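Side-chain contacts in enoyl-CoA hydratase subunit I (Geobacillus kaustophilus, PDB 2PBP), which probably acts as a hydro-lyase of the enoyl-CoA hydratase/isomerase family, adding water to the double bond of enoyl-CoA thioesters in beta-oxidation: residues T190-L193 with A194-A198; L205-I208 with K209-V212; R228-F231 with Y232-F235; M244-L248 with E249-P253. All coordinates share one frame; numbering follows the deposited sequence.

Contact 1 (T190-L193 with A194-A198); sequences TMRL and AGRLA
Arg192 with Arg196 and Leu193 with Leu197 are successive i, i+4 pairs on helix 186-198, an amphipathic helix that lies on the mixed beta-sheet of the crotonase fold. On its outward side, NH1 of Arg196 rests against the aliphatic part of Arg192, 3.2 Å from Arg192 CG and 3.5 Å from Arg192 CD. The bend of Arg196 at chi3 (-74°) folds its guanidinium back along the preceding turn, where Arg192 O and Leu193 CA lie over one face of the group, displaced toward its rim. Arg192, with CG opposite its own backbone N, runs the other way, to salt bridges with Glu188 and Glu189 in the turn before. Its NE is 4.9 Å from Arg196 NH1.

Toward the sheet the contact is apolar. Leu193 CG meets Leu197 CD1 loosely at 4.4 Å, while Leu197 CG lies 3.5 Å from Leu193 O, the acceptor of its own backbone N-H. Ala194 CB touches Thr190 O at 3.5 Å, and the bond from Ala194 N to the same oxygen is 2.9 Å long. Thr190 and Ala194 pack on Val54 of strand 52-57, Leu197 reaches Trp161 of the second subunit, and Thr190 OG1 is satisfied by Leu186 O within the helix.

The chemistry thus divides by side: small and branched apolar groups seat the helix on the strands, while on the outside two like charges lie near each other without contact, and the glutamate partners of Arg192 probably offset part of the repulsion.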
loop_
_atom_site.group_PDB
_atom_site.type_symbol
_atom_site.label_atom_id
_atom_site.label_comp_id
_atom_site.label_asym_id
_atom_site.label_seq_id
_atom_site.Cartn_x
_atom_site.Cartn_y
_atom_site.Cartn_z
ATOM N N THR A 190 -3.674 19.357 -10.666
ATOM C CA THR A 190 -2.590 18.995 -9.754
ATOM C C THR A 190 -2.556 19.925 -8.543
ATOM O O THR A 190 -2.402 19.473 -7.411
ATOM C CB THR A 190 -1.212 19.043 -10.453
ATOM O OG1 THR A 190 -1.216 18.157 -11.579
ATOM C CG2 THR A 190 -0.113 18.607 -9.490
ATOM N N MET A 191 -2.700 21.225 -8.782
ATOM C CA MET A 191 -2.678 22.188 -7.687
ATOM C C MET A 191 -3.885 22.021 -6.766
ATOM O O MET A 191 -3.794 22.263 -5.562
ATOM C CB MET A 191 -2.622 23.616 -8.233
ATOM C CG MET A 191 -1.313 23.950 -8.935
ATOM S SD MET A 191 0.133 23.687 -7.874
ATOM C CE MET A 191 -0.129 24.961 -6.630
ATOM N N ARG A 192 -5.016 21.612 -7.329
ATOM C CA ARG A 192 -6.204 21.402 -6.517
ATOM C C ARG A 192 -5.946 20.222 -5.585
ATOM O O ARG A 192 -6.272 20.269 -4.398
ATOM C CB ARG A 192 -7.417 21.113 -7.401
ATOM C CG ARG A 192 -8.698 20.881 -6.627
ATOM C CD ARG A 192 -9.914 20.986 -7.534
ATOM N NE ARG A 192 -9.995 22.297 -8.170
ATOM C CZ ARG A 192 -9.828 22.510 -9.470
ATOM N NH1 ARG A 192 -9.569 21.494 -10.283
ATOM N NH2 ARG A 192 -9.917 23.739 -9.961
ATOM N N LEU A 193 -5.349 19.167 -6.132
ATOM C CA LEU A 193 -5.029 17.977 -5.353
ATOM C C LEU A 193 -4.016 18.317 -4.261
ATOM O O LEU A 193 -4.181 17.928 -3.102
ATOM C CB LEU A 193 -4.455 16.885 -6.263
ATOM C CG LEU A 193 -3.889 15.647 -5.561
ATOM C CD1 LEU A 193 -4.993 14.941 -4.780
ATOM C CD2 LEU A 193 -3.277 14.712 -6.597
ATOM N N ALA A 194 -2.970 19.050 -4.637
ATOM C CA ALA A 194 -1.934 19.443 -3.688
ATOM C C ALA A 194 -2.549 20.315 -2.598
ATOM O O ALA A 194 -2.192 20.202 -1.423
ATOM C CB ALA A 194 -0.822 20.200 -4.408
ATOM N N GLY A 195 -3.474 21.183 -3.001
ATOM C CA GLY A 195 -4.142 22.057 -2.055
ATOM C C GLY A 195 -4.907 21.248 -1.026
ATOM O O GLY A 195 -4.874 21.557 0.169
ATOM N N ARG A 196 -5.595 20.207 -1.483
ATOM C CA ARG A 196 -6.354 19.357 -0.576
ATOM C C ARG A 196 -5.417 18.626 0.383
ATOM O O ARG A 196 -5.707 18.512 1.572
ATOM C CB ARG A 196 -7.195 18.346 -1.356
ATOM C CG ARG A 196 -8.425 18.952 -2.019
ATOM C CD ARG A 196 -9.444 17.873 -2.356
ATOM N NE ARG A 196 -9.053 17.056 -3.500
ATOM C CZ ARG A 196 -9.327 17.363 -4.765
ATOM N NH1 ARG A 196 -10.000 18.470 -5.051
ATOM N NH2 ARG A 196 -8.935 16.561 -5.746
ATOM N N LEU A 197 -4.295 18.129 -0.134
ATOM C CA LEU A 197 -3.333 17.430 0.716
ATOM C C LEU A 197 -2.720 18.406 1.724
ATOM O O LEU A 197 -2.426 18.032 2.857
ATOM C CB LEU A 197 -2.230 16.786 -0.134
ATOM C CG LEU A 197 -2.650 15.578 -0.981
ATOM C CD1 LEU A 197 -1.520 15.180 -1.917
ATOM C CD2 LEU A 197 -3.015 14.413 -0.067
ATOM N N ALA A 198 -2.543 19.660 1.314
ATOM C CA ALA A 198 -1.976 20.673 2.202
ATOM C C ALA A 198 -2.896 20.944 3.396
ATOM O O ALA A 198 -2.465 21.507 4.401
ATOM C CB ALA A 198 -1.724 21.967 1.430
#

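Contact 2 (L205-I208 with K209-V212); sequences LRLI and KEAV
The carbonyl oxygen of Leu205 is gripped by two donors: Lys209 N, one turn on at 3.0 Å, and Trp161 NE1 of the second subunit. Lys209 CB also packs against this oxygen, at 3.3 Å. From there the lysine chain runs fully extended, starting with CG opposite the backbone N (chi1 174°), and delivers NZ to a salt bridge with Asp118 and to hydrogen bonds with Val94 O and Thr96 O, so that the charge of a buried lysine is met by three oxygens.

Leu207 and Glu210 lie side by side and point the same way, with Glu210 OE1 3.9 Å from Leu207 CG. The methylene CG of Glu210 leans on Arg206 O at 3.3 Å, beside the backbone bond that Glu210 N makes to that oxygen. Asn230 ND2 bonds to both Glu210 OE1 and Leu207 O, the latter also holding Ala211 N at 3.1 Å, while Glu210 OE2 pairs with Lys95. With an alanine here in place of Glu210, Lys95 would probably lose this counter-charge and Asn230 ND2 one of its two acceptors.

Ile208 and Val212 form an apolar ridge one turn long: their CG2 atoms are 4.2 Å apart, and Val212 CG2 touches Ile208 O at 3.3 Å.

Three sides of helix 202-217 face different neighbours: Leu207 and Glu210 look to helix 220-234, Lys209 reaches the chain leading into strands 98-102 and 119-123, and Ile208, Ala211 and Val212 pack on Met138, Thr144 and Thr148 of the second subunit, respectively.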
loop_
_atom_site.group_PDB
_atom_site.type_symbol
_atom_site.label_atom_id
_atom_site.label_comp_id
_atom_site.label_asym_id
_atom_site.label_seq_id
_atom_site.Cartn_x
_atom_site.Cartn_y
_atom_site.Cartn_z
ATOM N N LEU A 205 0.777 13.011 7.166
ATOM C CA LEU A 205 1.190 12.693 5.797
ATOM C C LEU A 205 2.658 12.257 5.758
ATOM O O LEU A 205 3.026 11.327 5.039
ATOM C CB LEU A 205 0.996 13.895 4.865
ATOM C CG LEU A 205 -0.420 14.440 4.660
ATOM C CD1 LEU A 205 -0.451 15.284 3.386
ATOM C CD2 LEU A 205 -1.418 13.300 4.553
ATOM N N ARG A 206 3.484 12.932 6.548
ATOM C CA ARG A 206 4.913 12.653 6.627
ATOM C C ARG A 206 5.201 11.251 7.160
ATOM O O ARG A 206 5.956 10.489 6.551
ATOM C CB ARG A 206 5.576 13.695 7.532
ATOM C CG ARG A 206 7.084 13.561 7.748
ATOM C CD ARG A 206 7.479 14.494 8.891
ATOM N NE ARG A 206 8.906 14.541 9.202
ATOM C CZ ARG A 206 9.797 15.277 8.545
ATOM N NH1 ARG A 206 9.416 16.031 7.522
ATOM N NH2 ARG A 206 11.065 15.299 8.946
ATOM N N LEU A 207 4.597 10.912 8.294
ATOM C CA LEU A 207 4.816 9.604 8.902
ATOM C C LEU A 207 4.151 8.460 8.140
ATOM O O LEU A 207 4.620 7.321 8.188
ATOM C CB LEU A 207 4.375 9.624 10.369
ATOM C CG LEU A 207 5.465 10.136 11.331
ATOM C CD1 LEU A 207 6.007 11.479 10.847
ATOM C CD2 LEU A 207 4.906 10.256 12.743
ATOM N N ILE A 208 3.057 8.753 7.442
ATOM C CA ILE A 208 2.391 7.726 6.645
ATOM C C ILE A 208 3.320 7.391 5.482
ATOM O O ILE A 208 3.519 6.222 5.135
ATOM C CB ILE A 208 1.031 8.222 6.074
ATOM C CG1 ILE A 208 -0.056 8.117 7.146
ATOM C CG2 ILE A 208 0.663 7.411 4.830
ATOM C CD1 ILE A 208 -0.372 6.705 7.706
ATOM N N LYS A 209 3.884 8.434 4.881
ATOM C CA LYS A 209 4.797 8.261 3.763
ATOM C C LYS A 209 6.003 7.424 4.194
ATOM O O LYS A 209 6.439 6.538 3.459
ATOM C CB LYS A 209 5.250 9.629 3.238
ATOM C CG LYS A 209 6.312 9.552 2.153
ATOM C CD LYS A 209 6.598 10.924 1.552
ATOM C CE LYS A 209 7.834 10.871 0.671
ATOM N NZ LYS A 209 8.072 12.156 -0.051
ATOM N N GLU A 210 6.542 7.701 5.381
ATOM C CA GLU A 210 7.688 6.940 5.872
ATOM C C GLU A 210 7.323 5.469 6.012
ATOM O O GLU A 210 8.099 4.588 5.642
ATOM C CB GLU A 210 8.153 7.444 7.239
ATOM C CG GLU A 210 8.683 8.854 7.267
ATOM C CD GLU A 210 9.278 9.194 8.620
ATOM O OE1 GLU A 210 8.685 8.785 9.641
ATOM O OE2 GLU A 210 10.330 9.865 8.663
ATOM N N ALA A 211 6.141 5.210 6.562
ATOM C CA ALA A 211 5.680 3.840 6.751
ATOM C C ALA A 211 5.528 3.139 5.403
ATOM O O ALA A 211 5.924 1.986 5.248
ATOM C CB ALA A 211 4.352 3.831 7.505
ATOM N N VAL A 212 4.957 3.840 4.426
ATOM C CA VAL A 212 4.775 3.261 3.104
ATOM C C VAL A 212 6.124 2.946 2.461
ATOM O O VAL A 212 6.267 1.940 1.768
ATOM C CB VAL A 212 3.965 4.206 2.186
ATOM C CG1 VAL A 212 3.981 3.694 0.750
ATOM C CG2 VAL A 212 2.535 4.298 2.689
#

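Contact 3 (R228-F231 with Y232-F235); sequences RKNF and YLLF
One face of the Phe231 ring is met by Phe235 CE1, 3.5 Å above its plane and displaced toward the rim. The two rings cross at 48°, with centroids 5.1 Å apart. Phe235 in turn presents its edge to the backbone: Phe231 O lies in its ring plane, 3.2 Å from Phe235 CD1. The Tyr232 ring carries Arg228 O over one face, 3.1 Å above the plane and toward the rim, and has Phe231 CD2 at its edge. A chi2 of -10° turns the Tyr232 ring so that its face meets this oxygen, which also accepts the bond from Tyr232 N at 2.9 Å.

With CG opposite its backbone N (chi1 -178°), Phe231 carries its ring to Phe235, four residues on. Nearby, Leu234 N bonds to Asn230 O at 3.1 Å and, weakly, to Phe231 O.

Phe85 of the second subunit packs edge-to-face with Phe231. Arg228 and Lys229 form salt bridges to Asp89 and Glu80 of that subunit, respectively. This aromatic and charged surface on helix 220-234 is consistent with the crotonase family, whose C-terminal helices take part in subunit association.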
loop_
_atom_site.group_PDB
_atom_site.type_symbol
_atom_site.label_atom_id
_atom_site.label_comp_id
_atom_site.label_asym_id
_atom_site.label_seq_id
_atom_site.Cartn_x
_atom_site.Cartn_y
_atom_site.Cartn_z
ATOM N N ARG A 228 3.797 1.208 13.827
ATOM C CA ARG A 228 3.215 1.544 15.125
ATOM C C ARG A 228 4.014 2.582 15.913
ATOM O O ARG A 228 3.444 3.304 16.736
ATOM C CB ARG A 228 2.995 0.275 15.962
ATOM C CG ARG A 228 4.250 -0.477 16.365
ATOM C CD ARG A 228 3.905 -1.877 16.865
ATOM N NE ARG A 228 3.259 -2.669 15.820
ATOM C CZ ARG A 228 2.983 -3.967 15.913
ATOM N NH1 ARG A 228 3.295 -4.643 17.014
ATOM N NH2 ARG A 228 2.387 -4.590 14.903
ATOM N N LYS A 229 5.322 2.665 15.676
ATOM C CA LYS A 229 6.135 3.661 16.367
ATOM C C LYS A 229 5.697 5.044 15.885
ATOM O O LYS A 229 5.591 5.985 16.676
ATOM C CB LYS A 229 7.630 3.451 16.085
ATOM C CG LYS A 229 8.233 2.267 16.827
ATOM C CD LYS A 229 8.216 2.498 18.336
ATOM C CE LYS A 229 8.699 1.273 19.094
ATOM N NZ LYS A 229 8.898 1.555 20.536
ATOM N N ASN A 230 5.444 5.166 14.583
ATOM C CA ASN A 230 4.985 6.434 14.027
ATOM C C ASN A 230 3.580 6.726 14.551
ATOM O O ASN A 230 3.230 7.879 14.794
ATOM C CB ASN A 230 5.004 6.404 12.491
ATOM C CG ASN A 230 6.353 6.831 11.920
ATOM O OD1 ASN A 230 7.278 7.146 12.670
ATOM N ND2 ASN A 230 6.467 6.853 10.591
ATOM N N PHE A 231 2.782 5.676 14.728
ATOM C CA PHE A 231 1.430 5.829 15.268
ATOM C C PHE A 231 1.544 6.450 16.669
ATOM O O PHE A 231 0.840 7.406 16.999
ATOM C CB PHE A 231 0.747 4.459 15.370
ATOM C CG PHE A 231 -0.673 4.516 15.880
ATOM C CD1 PHE A 231 -1.728 4.791 15.016
ATOM C CD2 PHE A 231 -0.953 4.286 17.226
ATOM C CE1 PHE A 231 -3.044 4.835 15.483
ATOM C CE2 PHE A 231 -2.265 4.328 17.703
ATOM C CZ PHE A 231 -3.312 4.602 16.827
ATOM N N TYR A 232 2.435 5.900 17.492
ATOM C CA TYR A 232 2.628 6.418 18.847
ATOM C C TYR A 232 3.027 7.887 18.813
ATOM O O TYR A 232 2.504 8.706 19.575
ATOM C CB TYR A 232 3.742 5.666 19.587
ATOM C CG TYR A 232 3.514 4.193 19.846
ATOM C CD1 TYR A 232 2.271 3.594 19.625
ATOM C CD2 TYR A 232 4.547 3.400 20.345
ATOM C CE1 TYR A 232 2.067 2.235 19.899
ATOM C CE2 TYR A 232 4.355 2.047 20.623
ATOM C CZ TYR A 232 3.115 1.471 20.396
ATOM O OH TYR A 232 2.933 0.132 20.675
ATOM N N LEU A 233 3.971 8.208 17.932
ATOM C CA LEU A 233 4.482 9.569 17.806
ATOM C C LEU A 233 3.433 10.605 17.444
ATOM O O LEU A 233 3.496 11.742 17.915
ATOM C CB LEU A 233 5.625 9.611 16.784
ATOM C CG LEU A 233 6.965 9.080 17.306
ATOM C CD1 LEU A 233 7.970 8.964 16.161
ATOM C CD2 LEU A 233 7.487 10.015 18.393
ATOM N N LEU A 234 2.467 10.229 16.613
ATOM C CA LEU A 234 1.433 11.180 16.233
ATOM C C LEU A 234 0.581 11.610 17.425
ATOM O O LEU A 234 -0.035 12.673 17.396
ATOM C CB LEU A 234 0.560 10.607 15.109
ATOM C CG LEU A 234 1.276 10.519 13.752
ATOM C CD1 LEU A 234 0.348 9.899 12.719
ATOM C CD2 LEU A 234 1.710 11.915 13.294
ATOM N N PHE A 235 0.561 10.803 18.484
ATOM C CA PHE A 235 -0.212 11.171 19.665
ATOM C C PHE A 235 0.526 12.168 20.553
ATOM O O PHE A 235 0.073 12.504 21.647
ATOM C CB PHE A 235 -0.628 9.927 20.458
ATOM C CG PHE A 235 -1.807 9.217 19.855
ATOM C CD1 PHE A 235 -1.648 8.411 18.732
ATOM C CD2 PHE A 235 -3.089 9.431 20.350
ATOM C CE1 PHE A 235 -2.751 7.831 18.104
ATOM C CE2 PHE A 235 -4.202 8.857 19.730
ATOM C CZ PHE A 235 -4.030 8.057 18.604
#

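Contact 4 (M244-L248 with E249-P253); sequences MAAFL and EKRKP
A positive phi at Lys250 (56°) turns the chain back over Ala246, and a chi1 of 68° at Arg251, setting CG between the backbone N and the carbonyl carbon, lays its guanidinium over the same alanine. The result is a Schellman motif closing helix 238-248. Arg251 N makes an almost straight bond to Ala246 O, 3.0 Å long, and Lys250 N a weak one to Phe247 O, at 3.2 Å.

Ala246 CA sits 3.8 Å above the centre of one face of the Arg251 guanidinium. Glu249, whose extended chain leans on Ala245 O with CG 3.4 Å away, holds the edge of that group: Arg251 NE bonds to Glu249 OE1 at 3.0 Å in a salt bridge. The donor lies in the plane of its own guanidinium but comes from above the carboxylate, 62° out of that plane. NH1 has a further salt bridge to Glu242, so two carboxylates probably limit its rotation. A methionine in place of Arg251 would probably cost both Glu249 and Glu242 this positive partner. Beyond the turn, the chain brings Pro253 back to the helix, its CB 3.7 Å from Ala246 CB.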
loop_
_atom_site.group_PDB
_atom_site.type_symbol
_atom_site.label_atom_id
_atom_site.label_comp_id
_atom_site.label_asym_id
_atom_site.label_seq_id
_atom_site.Cartn_x
_atom_site.Cartn_y
_atom_site.Cartn_z
ATOM N N MET A 244 -9.265 15.100 16.545
ATOM C CA MET A 244 -10.306 14.392 17.275
ATOM C C MET A 244 -11.348 15.330 17.879
ATOM O O MET A 244 -12.523 14.976 17.969
ATOM C CB MET A 244 -9.666 13.499 18.339
ATOM C CG MET A 244 -8.752 12.454 17.704
ATOM S SD MET A 244 -8.061 11.232 18.817
ATOM C CE MET A 244 -7.165 10.194 17.648
ATOM N N ALA A 245 -10.932 16.529 18.278
ATOM C CA ALA A 245 -11.882 17.487 18.834
ATOM C C ALA A 245 -12.786 17.976 17.698
ATOM O O ALA A 245 -13.994 18.134 17.875
ATOM C CB ALA A 245 -11.147 18.666 19.471
ATOM N N ALA A 246 -12.191 18.206 16.531
ATOM C CA ALA A 246 -12.939 18.671 15.365
ATOM C C ALA A 246 -13.958 17.625 14.925
ATOM O O ALA A 246 -15.076 17.962 14.534
ATOM C CB ALA A 246 -11.983 18.983 14.215
ATOM N N PHE A 247 -13.566 16.357 14.980
ATOM C CA PHE A 247 -14.462 15.277 14.587
ATOM C C PHE A 247 -15.681 15.223 15.505
ATOM O O PHE A 247 -16.812 15.082 15.040
ATOM C CB PHE A 247 -13.741 13.933 14.640
ATOM C CG PHE A 247 -14.538 12.803 14.054
ATOM C CD1 PHE A 247 -14.686 12.684 12.677
ATOM C CD2 PHE A 247 -15.160 11.872 14.880
ATOM C CE1 PHE A 247 -15.445 11.651 12.127
ATOM C CE2 PHE A 247 -15.920 10.836 14.340
ATOM C CZ PHE A 247 -16.062 10.726 12.961
ATOM N N LEU A 248 -15.438 15.327 16.809
ATOM C CA LEU A 248 -16.510 15.290 17.803
ATOM C C LEU A 248 -17.429 16.502 17.688
ATOM O O LEU A 248 -18.636 16.399 17.896
ATOM C CB LEU A 248 -15.925 15.241 19.217
ATOM C CG LEU A 248 -15.202 13.965 19.646
ATOM C CD1 LEU A 248 -14.694 14.130 21.071
ATOM C CD2 LEU A 248 -16.150 12.776 19.554
ATOM N N GLU A 249 -16.848 17.651 17.358
ATOM C CA GLU A 249 -17.616 18.879 17.227
ATOM C C GLU A 249 -18.250 19.013 15.850
ATOM O O GLU A 249 -18.975 19.970 15.583
ATOM C CB GLU A 249 -16.719 20.082 17.506
ATOM C CG GLU A 249 -16.357 20.241 18.973
ATOM C CD GLU A 249 -15.321 21.319 19.198
ATOM O OE1 GLU A 249 -15.393 22.363 18.520
ATOM O OE2 GLU A 249 -14.442 21.127 20.063
ATOM N N LYS A 250 -17.973 18.046 14.983
ATOM C CA LYS A 250 -18.504 18.039 13.628
ATOM C C LYS A 250 -18.150 19.313 12.864
ATOM O O LYS A 250 -19.012 19.942 12.242
ATOM C CB LYS A 250 -20.025 17.845 13.652
ATOM C CG LYS A 250 -20.467 16.574 14.367
ATOM C CD LYS A 250 -21.884 16.161 13.985
ATOM C CE LYS A 250 -22.880 17.290 14.192
ATOM N NZ LYS A 250 -22.865 17.796 15.591
ATOM N N ARG A 251 -16.874 19.687 12.925
ATOM C CA ARG A 251 -16.365 20.865 12.230
ATOM C C ARG A 251 -15.074 20.459 11.521
ATOM O O ARG A 251 -14.481 19.427 11.842
ATOM C CB ARG A 251 -16.060 21.998 13.219
ATOM C CG ARG A 251 -14.889 21.711 14.157
ATOM C CD ARG A 251 -14.610 22.890 15.075
ATOM N NE ARG A 251 -13.658 22.551 16.130
ATOM C CZ ARG A 251 -12.348 22.413 15.955
ATOM N NH1 ARG A 251 -11.808 22.589 14.754
ATOM N NH2 ARG A 251 -11.576 22.091 16.985
ATOM N N LYS A 252 -14.640 21.264 10.559
ATOM C CA LYS A 252 -13.409 20.960 9.839
ATOM C C LYS A 252 -12.200 21.148 10.747
ATOM O O LYS A 252 -12.132 22.112 11.509
ATOM C CB LYS A 252 -13.254 21.875 8.619
ATOM C CG LYS A 252 -14.251 21.616 7.500
ATOM C CD LYS A 252 -13.818 22.317 6.224
ATOM C CE LYS A 252 -14.683 21.904 5.045
ATOM N NZ LYS A 252 -14.125 22.410 3.758
ATOM N N PRO A 253 -11.233 20.217 10.692
ATOM C CA PRO A 253 -10.040 20.349 11.533
ATOM C C PRO A 253 -9.122 21.414 10.930
ATOM O O PRO A 253 -9.123 21.628 9.714
ATOM C CB PRO A 253 -9.431 18.950 11.486
ATOM C CG PRO A 253 -9.794 18.483 10.111
ATOM C CD PRO A 253 -11.240 18.921 9.993
#

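In the fold
The four contacts follow one another along the C-terminal helices, the last running into the loop after helix 238-248. Contact 1, partly buried, is the one seated on the central sheet; contacts 2 and 3 are buried between helices and the second subunit, and contact 4 is a surface turn. Contacts 1 and 2 meet where Leu197 O touches Leu205 CD1. Contacts 2 and 3, with centres about 11 Å apart, join helices 202-217 and 220-234 through leucine packing as well as polar bonds, whereas contacts 3 and 4 touch where Phe235 meets Met244. Charges in contacts 2 and 3 reach well beyond their own helices; the salt bridges of contacts 1 and 4 span at most nine residues.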